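Local atomic coordinates of adenosine deaminase 1 (Arthrobacter aurescens, PDB entry 3RYS), a protein that probably catalyses the zinc-dependent hydrolytic deamination of adenine to hypoxanthine and ammonium, a step of purine salvage and nitrogen catabolism. Residues D64-N69 with M101-A106; A85-A90 with E130-S135; N313-S318 with A323-L328. All coordinates share one frame; numbering follows the deposited sequence.

Contact 1: residues D64-N69 with M101-A106. With ADE (adenine), chain D.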
loop_
_atom_site.group_PDB
_atom_site.type_symbol
_atom_site.label_atom_id
_atom_site.label_comp_id
_atom_site.label_asym_id
_atom_site.label_seq_id
_atom_site.Cartn_x
_atom_site.Cartn_y
_atom_site.Cartn_z
ATOM N N ASP A 64 8.635 -5.450 -12.806
ATOM C CA ASP A 64 9.422 -5.018 -13.956
ATOM C C ASP A 64 8.854 -3.751 -14.593
ATOM O O ASP A 64 9.588 -2.802 -14.868
ATOM C CB ASP A 64 9.542 -6.138 -14.991
ATOM C CG ASP A 64 10.445 -7.265 -14.523
ATOM O OD1 ASP A 64 11.286 -7.023 -13.634
ATOM O OD2 ASP A 64 10.309 -8.393 -15.041
ATOM N N LEU A 65 7.545 -3.736 -14.825
ATOM C CA LEU A 65 6.893 -2.555 -15.377
ATOM C C LEU A 65 6.903 -1.424 -14.342
ATOM O O LEU A 65 7.303 -0.293 -14.632
ATOM C CB LEU A 65 5.462 -2.888 -15.810
ATOM C CG LEU A 65 4.695 -1.781 -16.535
ATOM C CD1 LEU A 65 5.334 -1.496 -17.876
ATOM C CD2 LEU A 65 3.232 -2.160 -16.705
ATOM N N TYR A 66 6.463 -1.760 -13.134
ATOM C CA TYR A 66 6.438 -0.855 -11.988
ATOM C C TYR A 66 7.733 -0.057 -11.829
ATOM O O TYR A 66 7.705 1.157 -11.625
ATOM C CB TYR A 66 6.158 -1.690 -10.740
ATOM C CG TYR A 66 6.247 -0.993 -9.404
ATOM C CD1 TYR A 66 7.347 -1.185 -8.579
ATOM C CD2 TYR A 66 5.211 -0.192 -8.939
ATOM C CE1 TYR A 66 7.429 -0.581 -7.340
ATOM C CE2 TYR A 66 5.282 0.417 -7.703
ATOM C CZ TYR A 66 6.396 0.221 -6.905
ATOM O OH TYR A 66 6.483 0.823 -5.668
ATOM N N TYR A 67 8.866 -0.742 -11.933
ATOM C CA TYR A 67 10.170 -0.090 -11.843
ATOM C C TYR A 67 10.520 0.674 -13.119
ATOM O O TYR A 67 11.085 1.769 -13.061
ATOM C CB TYR A 67 11.265 -1.111 -11.519
ATOM C CG TYR A 67 11.141 -1.679 -10.132
ATOM C CD1 TYR A 67 10.973 -0.842 -9.039
ATOM C CD2 TYR A 67 11.183 -3.047 -9.911
ATOM C CE1 TYR A 67 10.852 -1.348 -7.765
ATOM C CE2 TYR A 67 11.062 -3.566 -8.635
ATOM C CZ TYR A 67 10.896 -2.710 -7.566
ATOM O OH TYR A 67 10.775 -3.207 -6.289
ATOM N N ALA A 68 10.187 0.091 -14.267
ATOM C CA ALA A 68 10.475 0.722 -15.548
ATOM C C ALA A 68 9.832 2.099 -15.619
ATOM O O ALA A 68 10.452 3.064 -16.070
ATOM C CB ALA A 68 9.983 -0.145 -16.686
ATOM N N ASN A 69 8.589 2.184 -15.158
ATOM C CA ASN A 69 7.823 3.421 -15.255
ATOM C C ASN A 69 8.373 4.551 -14.389
ATOM O O ASN A 69 8.135 5.731 -14.671
ATOM C CB ASN A 69 6.349 3.166 -14.943
ATOM C CG ASN A 69 5.629 2.473 -16.084
ATOM O OD1 ASN A 69 4.476 2.064 -15.951
ATOM N ND2 ASN A 69 6.309 2.340 -17.217
ATOM N N MET A 101 3.365 4.273 1.109
ATOM C CA MET A 101 4.696 3.712 0.922
ATOM C C MET A 101 5.439 4.339 -0.253
ATOM O O MET A 101 4.846 4.872 -1.195
ATOM C CB MET A 101 4.639 2.192 0.756
ATOM C CG MET A 101 4.890 1.426 2.040
ATOM S SD MET A 101 4.731 -0.356 1.817
ATOM C CE MET A 101 2.953 -0.540 1.846
ATOM N N MET A 102 6.757 4.254 -0.179
ATOM C CA MET A 102 7.624 4.827 -1.179
ATOM C C MET A 102 8.889 3.984 -1.180
ATOM O O MET A 102 9.344 3.552 -0.120
ATOM C CB MET A 102 7.922 6.271 -0.802
ATOM C CG MET A 102 9.158 6.867 -1.430
ATOM S SD MET A 102 9.497 8.455 -0.647
ATOM C CE MET A 102 10.949 8.954 -1.564
ATOM N N ASP A 103 9.437 3.723 -2.362
ATOM C CA ASP A 103 10.658 2.934 -2.479
ATOM C C ASP A 103 11.852 3.842 -2.739
ATOM O O ASP A 103 12.242 4.049 -3.891
ATOM C CB ASP A 103 10.543 1.901 -3.608
ATOM C CG ASP A 103 9.394 0.923 -3.405
ATOM O OD1 ASP A 103 8.957 0.736 -2.248
ATOM O OD2 ASP A 103 8.934 0.334 -4.412
ATOM N N PRO A 104 12.448 4.379 -1.666
ATOM C CA PRO A 104 13.596 5.280 -1.794
ATOM C C PRO A 104 14.642 4.718 -2.760
ATOM O O PRO A 104 15.135 5.446 -3.622
ATOM C CB PRO A 104 14.166 5.317 -0.374
ATOM C CG PRO A 104 13.038 4.967 0.499
ATOM C CD PRO A 104 12.177 4.026 -0.262
ATOM N N GLN A 105 14.963 3.434 -2.617
ATOM C CA GLN A 105 16.013 2.812 -3.417
ATOM C C GLN A 105 15.683 2.739 -4.910
ATOM O O GLN A 105 16.583 2.754 -5.743
ATOM C CB GLN A 105 16.328 1.412 -2.891
ATOM C CG GLN A 105 17.006 1.377 -1.536
ATOM C CD GLN A 105 16.826 0.042 -0.844
ATOM O OE1 GLN A 105 15.713 -0.324 -0.472
ATOM N NE2 GLN A 105 17.919 -0.694 -0.666
ATOM N N ALA A 106 14.400 2.655 -5.251
ATOM C CA ALA A 106 14.004 2.560 -6.650
ATOM C C ALA A 106 14.272 3.869 -7.379
ATOM O O ALA A 106 14.193 3.938 -8.604
ATOM C CB ALA A 106 12.547 2.173 -6.768
HETATM N N9 ADE D . 6.055 -3.372 -4.734
HETATM C C8 ADE D . 4.967 -2.594 -5.026
HETATM N N7 ADE D . 3.808 -3.178 -4.802
HETATM C C5 ADE D . 4.168 -4.434 -4.332
HETATM C C6 ADE D . 3.404 -5.544 -3.914
HETATM N N6 ADE D . 2.066 -5.550 -3.912
HETATM N N1 ADE D . 4.071 -6.646 -3.501
HETATM C C2 ADE D . 5.412 -6.630 -3.509
HETATM N N3 ADE D . 6.241 -5.650 -3.877
HETATM C C4 ADE D . 5.548 -4.570 -4.283
HETATM O O HOH W 1 8.632 -2.559 -4.432
#

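Contact 2: residues A85-A90 with E130-S135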
loop_
_atom_site.group_PDB
_atom_site.type_symbol
_atom_site.label_atom_id
_atom_site.label_comp_id
_atom_site.label_asym_id
_atom_site.label_seq_id
_atom_site.Cartn_x
_atom_site.Cartn_y
_atom_site.Cartn_z
ATOM N N ALA A 85 -1.828 13.711 -7.311
ATOM C CA ALA A 85 -2.779 13.087 -8.217
ATOM C C ALA A 85 -3.454 11.917 -7.521
ATOM O O ALA A 85 -4.614 11.612 -7.785
ATOM C CB ALA A 85 -2.083 12.628 -9.496
ATOM N N TYR A 86 -2.717 11.260 -6.631
ATOM C CA TYR A 86 -3.279 10.177 -5.841
ATOM C C TYR A 86 -4.166 10.718 -4.726
ATOM O O TYR A 86 -5.290 10.262 -4.549
ATOM C CB TYR A 86 -2.186 9.288 -5.236
ATOM C CG TYR A 86 -2.697 8.511 -4.045
ATOM C CD1 TYR A 86 -3.541 7.421 -4.215
ATOM C CD2 TYR A 86 -2.374 8.893 -2.751
ATOM C CE1 TYR A 86 -4.033 6.724 -3.132
ATOM C CE2 TYR A 86 -2.857 8.204 -1.666
ATOM C CZ TYR A 86 -3.687 7.118 -1.857
ATOM O OH TYR A 86 -4.172 6.428 -0.766
ATOM N N LEU A 87 -3.652 11.678 -3.964
ATOM C CA LEU A 87 -4.403 12.241 -2.849
ATOM C C LEU A 87 -5.753 12.776 -3.323
ATOM O O LEU A 87 -6.767 12.628 -2.643
ATOM C CB LEU A 87 -3.597 13.342 -2.149
ATOM C CG LEU A 87 -2.346 12.894 -1.387
ATOM C CD1 LEU A 87 -1.468 14.082 -1.005
ATOM C CD2 LEU A 87 -2.725 12.093 -0.159
ATOM N N GLU A 88 -5.753 13.386 -4.503
ATOM C CA GLU A 88 -6.969 13.923 -5.101
ATOM C C GLU A 88 -7.966 12.803 -5.424
ATOM O O GLU A 88 -9.144 12.876 -5.057
ATOM C CB GLU A 88 -6.624 14.726 -6.361
ATOM C CG GLU A 88 -7.826 15.303 -7.095
ATOM C CD GLU A 88 -7.470 15.872 -8.462
ATOM O OE1 GLU A 88 -6.265 15.950 -8.784
ATOM O OE2 GLU A 88 -8.398 16.242 -9.215
ATOM N N ARG A 89 -7.487 11.764 -6.099
ATOM C CA ARG A 89 -8.338 10.633 -6.468
ATOM C C ARG A 89 -8.758 9.807 -5.248
ATOM O O ARG A 89 -9.905 9.371 -5.142
ATOM C CB ARG A 89 -7.649 9.755 -7.515
ATOM C CG ARG A 89 -8.428 8.506 -7.888
ATOM C CD ARG A 89 -9.819 8.823 -8.439
ATOM N NE ARG A 89 -10.549 7.598 -8.767
ATOM C CZ ARG A 89 -11.171 6.836 -7.869
ATOM N NH1 ARG A 89 -11.162 7.177 -6.586
ATOM N NH2 ARG A 89 -11.804 5.734 -8.250
ATOM N N ALA A 90 -7.827 9.613 -4.319
ATOM C CA ALA A 90 -8.119 8.893 -3.088
ATOM C C ALA A 90 -9.241 9.569 -2.307
ATOM O O ALA A 90 -10.172 8.909 -1.847
ATOM C CB ALA A 90 -6.868 8.768 -2.227
ATOM N N GLU A 130 -5.223 19.835 4.299
ATOM C CA GLU A 130 -5.754 21.113 3.860
ATOM C C GLU A 130 -6.336 21.059 2.449
ATOM O O GLU A 130 -7.427 21.566 2.199
ATOM C CB GLU A 130 -4.654 22.160 3.926
ATOM C CG GLU A 130 -5.134 23.557 3.666
ATOM C CD GLU A 130 -4.065 24.579 3.962
ATOM O OE1 GLU A 130 -3.041 24.203 4.582
ATOM O OE2 GLU A 130 -4.251 25.750 3.574
ATOM N N ASP A 131 -5.604 20.435 1.533
ATOM C CA ASP A 131 -5.966 20.455 0.122
ATOM C C ASP A 131 -6.943 19.360 -0.286
ATOM O O ASP A 131 -7.701 19.526 -1.240
ATOM C CB ASP A 131 -4.711 20.349 -0.737
ATOM C CG ASP A 131 -3.765 21.496 -0.511
ATOM O OD1 ASP A 131 -4.217 22.554 -0.024
ATOM O OD2 ASP A 131 -2.569 21.339 -0.823
ATOM N N PHE A 132 -6.924 18.239 0.422
ATOM C CA PHE A 132 -7.739 17.106 0.015
ATOM C C PHE A 132 -8.522 16.515 1.181
ATOM O O PHE A 132 -9.379 15.656 0.985
ATOM C CB PHE A 132 -6.867 16.037 -0.652
ATOM C CG PHE A 132 -6.026 16.558 -1.792
ATOM C CD1 PHE A 132 -6.613 16.959 -2.982
ATOM C CD2 PHE A 132 -4.644 16.642 -1.674
ATOM C CE1 PHE A 132 -5.840 17.436 -4.026
ATOM C CE2 PHE A 132 -3.866 17.115 -2.717
ATOM C CZ PHE A 132 -4.463 17.512 -3.892
ATOM N N GLY A 133 -8.229 16.982 2.390
ATOM C CA GLY A 133 -8.889 16.474 3.578
ATOM C C GLY A 133 -8.458 15.061 3.930
ATOM O O GLY A 133 -9.250 14.271 4.446
ATOM N N VAL A 134 -7.195 14.745 3.659
ATOM C CA VAL A 134 -6.664 13.421 3.947
ATOM C C VAL A 134 -5.463 13.490 4.884
ATOM O O VAL A 134 -4.448 14.104 4.555
ATOM C CB VAL A 134 -6.230 12.708 2.653
ATOM C CG1 VAL A 134 -5.544 11.397 2.975
ATOM C CG2 VAL A 134 -7.425 12.481 1.740
ATOM N N SER A 135 -5.582 12.859 6.051
ATOM C CA SER A 135 -4.448 12.694 6.959
ATOM C C SER A 135 -3.445 11.750 6.318
ATOM O O SER A 135 -3.836 10.782 5.668
ATOM C CB SER A 135 -4.908 12.095 8.285
ATOM O OG SER A 135 -5.736 12.990 8.995
#

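Contact 3: residues N313-S318 with A323-L328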
loop_
_atom_site.group_PDB
_atom_site.type_symbol
_atom_site.label_atom_id
_atom_site.label_comp_id
_atom_site.label_asym_id
_atom_site.label_seq_id
_atom_site.Cartn_x
_atom_site.Cartn_y
_atom_site.Cartn_z
ATOM N N ASN A 313 -11.916 -1.377 10.648
ATOM C CA ASN A 313 -10.644 -2.060 10.822
ATOM C C ASN A 313 -9.504 -1.167 10.348
ATOM O O ASN A 313 -8.552 -0.911 11.083
ATOM C CB ASN A 313 -10.618 -3.376 10.042
ATOM C CG ASN A 313 -11.416 -4.474 10.716
ATOM O OD1 ASN A 313 -11.535 -5.582 10.188
ATOM N ND2 ASN A 313 -11.965 -4.176 11.888
ATOM N N SER A 314 -9.614 -0.688 9.113
ATOM C CA SER A 314 -8.566 0.128 8.517
ATOM C C SER A 314 -8.246 1.351 9.376
ATOM O O SER A 314 -7.110 1.834 9.386
ATOM C CB SER A 314 -8.964 0.570 7.111
ATOM O OG SER A 314 -9.739 1.755 7.159
ATOM N N ILE A 315 -9.246 1.850 10.097
ATOM C CA ILE A 315 -9.039 3.016 10.944
ATOM C C ILE A 315 -8.384 2.617 12.258
ATOM O O ILE A 315 -7.426 3.254 12.698
ATOM C CB ILE A 315 -10.352 3.780 11.215
ATOM C CG1 ILE A 315 -10.963 4.260 9.897
ATOM C CG2 ILE A 315 -10.097 4.956 12.141
ATOM C CD1 ILE A 315 -12.306 4.927 10.047
ATOM N N ARG A 316 -8.894 1.558 12.878
ATOM C CA ARG A 316 -8.325 1.064 14.127
ATOM C C ARG A 316 -6.885 0.616 13.929
ATOM O O ARG A 316 -6.082 0.655 14.859
ATOM C CB ARG A 316 -9.130 -0.115 14.668
ATOM C CG ARG A 316 -10.554 0.199 15.028
ATOM C CD ARG A 316 -11.162 -0.953 15.819
ATOM N NE ARG A 316 -12.619 -0.879 15.839
ATOM C CZ ARG A 316 -13.410 -1.516 14.980
ATOM N NH1 ARG A 316 -12.882 -2.286 14.038
ATOM N NH2 ARG A 316 -14.727 -1.386 15.068
ATOM N N SER A 317 -6.568 0.179 12.715
ATOM C CA SER A 317 -5.252 -0.369 12.417
ATOM C C SER A 317 -4.245 0.712 12.023
ATOM O O SER A 317 -3.036 0.508 12.120
ATOM C CB SER A 317 -5.352 -1.432 11.319
ATOM O OG SER A 317 -6.243 -2.470 11.691
ATOM N N SER A 318 -4.742 1.862 11.583
ATOM C CA SER A 318 -3.857 2.952 11.176
ATOM C C SER A 318 -2.972 3.425 12.331
ATOM O O SER A 318 -3.226 3.110 13.497
ATOM C CB SER A 318 -4.660 4.124 10.600
ATOM O OG SER A 318 -5.442 4.754 11.598
ATOM N N ALA A 323 -7.474 10.495 18.314
ATOM C CA ALA A 323 -8.424 11.561 18.016
ATOM C C ALA A 323 -8.881 11.491 16.561
ATOM O O ALA A 323 -10.073 11.584 16.265
ATOM C CB ALA A 323 -7.800 12.922 18.312
ATOM N N ARG A 324 -7.920 11.327 15.658
ATOM C CA ARG A 324 -8.212 11.195 14.239
ATOM C C ARG A 324 -9.020 9.931 13.965
ATOM O O ARG A 324 -9.881 9.918 13.087
ATOM C CB ARG A 324 -6.917 11.179 13.428
ATOM C CG ARG A 324 -7.124 11.114 11.928
ATOM C CD ARG A 324 -7.892 12.317 11.425
ATOM N NE ARG A 324 -8.038 12.298 9.971
ATOM C CZ ARG A 324 -8.574 13.288 9.264
ATOM N NH1 ARG A 324 -9.014 14.373 9.885
ATOM N NH2 ARG A 324 -8.668 13.196 7.942
ATOM N N LYS A 325 -8.741 8.871 14.719
ATOM C CA LYS A 325 -9.466 7.616 14.563
ATOM C C LYS A 325 -10.917 7.784 14.987
ATOM O O LYS A 325 -11.835 7.332 14.296
ATOM C CB LYS A 325 -8.811 6.502 15.385
ATOM C CG LYS A 325 -7.484 6.014 14.829
ATOM C CD LYS A 325 -6.779 5.076 15.796
ATOM C CE LYS A 325 -5.553 4.449 15.148
ATOM N NZ LYS A 325 -4.732 3.673 16.116
ATOM N N ALA A 326 -11.113 8.440 16.127
ATOM C CA ALA A 326 -12.445 8.617 16.694
ATOM C C ALA A 326 -13.406 9.296 15.722
ATOM O O ALA A 326 -14.502 8.787 15.469
ATOM C CB ALA A 326 -12.368 9.393 18.000
ATOM N N VAL A 327 -12.998 10.439 15.178
ATOM C CA VAL A 327 -13.857 11.178 14.260
ATOM C C VAL A 327 -14.115 10.394 12.970
ATOM O O VAL A 327 -15.214 10.442 12.417
ATOM C CB VAL A 327 -13.302 12.591 13.935
ATOM C CG1 VAL A 327 -13.043 13.370 15.218
ATOM C CG2 VAL A 327 -12.043 12.499 13.091
ATOM N N LEU A 328 -13.107 9.663 12.506
ATOM C CA LEU A 328 -13.258 8.824 11.319
ATOM C C LEU A 328 -14.150 7.620 11.613
ATOM O O LEU A 328 -14.998 7.252 10.802
ATOM C CB LEU A 328 -11.894 8.368 10.797
ATOM C CG LEU A 328 -11.200 9.265 9.769
ATOM C CD1 LEU A 328 -11.438 10.741 10.047
ATOM C CD2 LEU A 328 -9.709 8.955 9.706
#

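Contact 1: residues D64-N69 with M101-A106
The Tyr66 ring carries adenine over one face, where ADE C8 stands 3.6 Å above the ring plane and displaced toward the rim, while at its edge, in plane, it meets OD2 of Asp103 and CZ of Tyr67. The Tyr67 ring is covered on one face by CD1 of Tyr66, so the two neighbouring tyrosines pack on each other as well as on the opposite segment; the methyl of Ala106 reaches Tyr67 obliquely, CB to CE1 at 4.0 Å. Tyr66 OH donates to Asp103 OD2 at 2.8 Å, meeting it from above the carboxylate, 50° out of its plane, with ring and carboxylate turned 69° apart. With CG anti to the backbone N (chi1 173°), Tyr66 sends its hydroxyl across to this acid. A water also donates to Asp103 OD2 at 2.9 Å, accepts from N9 of adenine at 2.7 Å and bonds Tyr67 OH, which is held in addition by Ser172. Asp103 OD2 thus takes two donors, Tyr66 OH and the water; Tyr66 lines the adenine pocket, and Asp103 and Tyr67 reach the base through the water. Helix 59-69 thus faces the C-terminal end of strand 95-102 and the start of helix 104-108, with Leu143 of strand 135-143 touching Tyr67 and Ala141 touching Asp103.

Contact 2: residues A85-A90 with E130-S135
The ring of Phe132 lies flat against the backbone of helix 76-92. One face looks onto the Leu87-Glu88 peptide, with Glu88 N 3.9 Å above the centre and Leu87 C nearer the rim; Asp131 CB lies over the opposite face. The ring atoms divide between two side chains: Leu87 CB touches CD2 at 3.5 Å, and Glu88 CB touches CE1 at 3.7 Å, while the extended chain of Glu88 leads its carboxylate away. Leu87 and Phe132 cross at about a right angle. The CG of Phe132 is anti to its carbonyl carbon (chi1 -54°), which directs the ring at the helix. An alanine in place of Phe132 is likely to open a gap beside Leu87 and strip the Leu87-Glu88 peptide of its aromatic cover.

In this TIM-barrel fold the contact joins two elements on the outside of the barrel: helix 76-92, which leads into strand 95-102, and the turn that ends helix 128-132 and enters strand 135-143. Gly133, with positive phi (71°), makes that turn.

Aliphatic contact continues inward, where Leu87 CD2 meets Val134 CG1 at 4.3 Å; Val134 also touches Ala98 of the barrel strand.

Contact 3: residues N313-S318 with A323-L328
An antiparallel helical hairpin near the C-terminal end of this TIM-barrel chain brings the last turns of helix 304-317 against the first turns of helix 322-339. The axes of segments 313-317 and 323-328 run at 168°, nearly antiparallel, and approach to 9.5 Å, and Ile315 faces Lys325. The apolar part is carried by Ile315: its CD1 meets Leu328 CB at 3.5 Å, the two side chains crossing obliquely, while CG2, anti to the backbone N, lies against Lys325 CB at 3.8 Å. Ile315 also touches Leu329 and Val332 further along the second helix, and Leu328 rests on Arg96 and His97 of strand 95-102.

Lys325 reaches across to the first helix as an extended chain. Its methylenes pass alongside Ile315 O, and its ammonium group reaches the carbonyls at the end of the first helix, where NZ makes a weak hydrogen bond to Ser318 O at 3.1 Å. The positive charge there would probably be favoured by the negative end of the helix dipole. Ser318 turns its hydroxyl back on that same helix end: Ile315 O accepts from both Ser318 N and Ser318 OG, the latter at 2.7 Å and tilted 19° from the carbonyl plane.

Contacts 1 and 2 alternate along the chain: the order is 64-69, 85-90, 101-106, 130-135, so the two contacts interleave. Their centres are 22 Å apart, nearest atoms about 8 Å. Contact 3 follows both and lies across the chain's centre from contact 1, centres 29 Å apart; it touches contact 2, 17 Å away between centres, where Arg324 comes close to Ser135. Strand 95-102 is shared ground: its C-terminal end belongs to contact 1, while Val134 of contact 2 and Leu328 of contact 3 touch it nearer its start. Adenine thus sits at one end of the barrel strands, and the helix packing of contacts 2 and 3 lies around their other end.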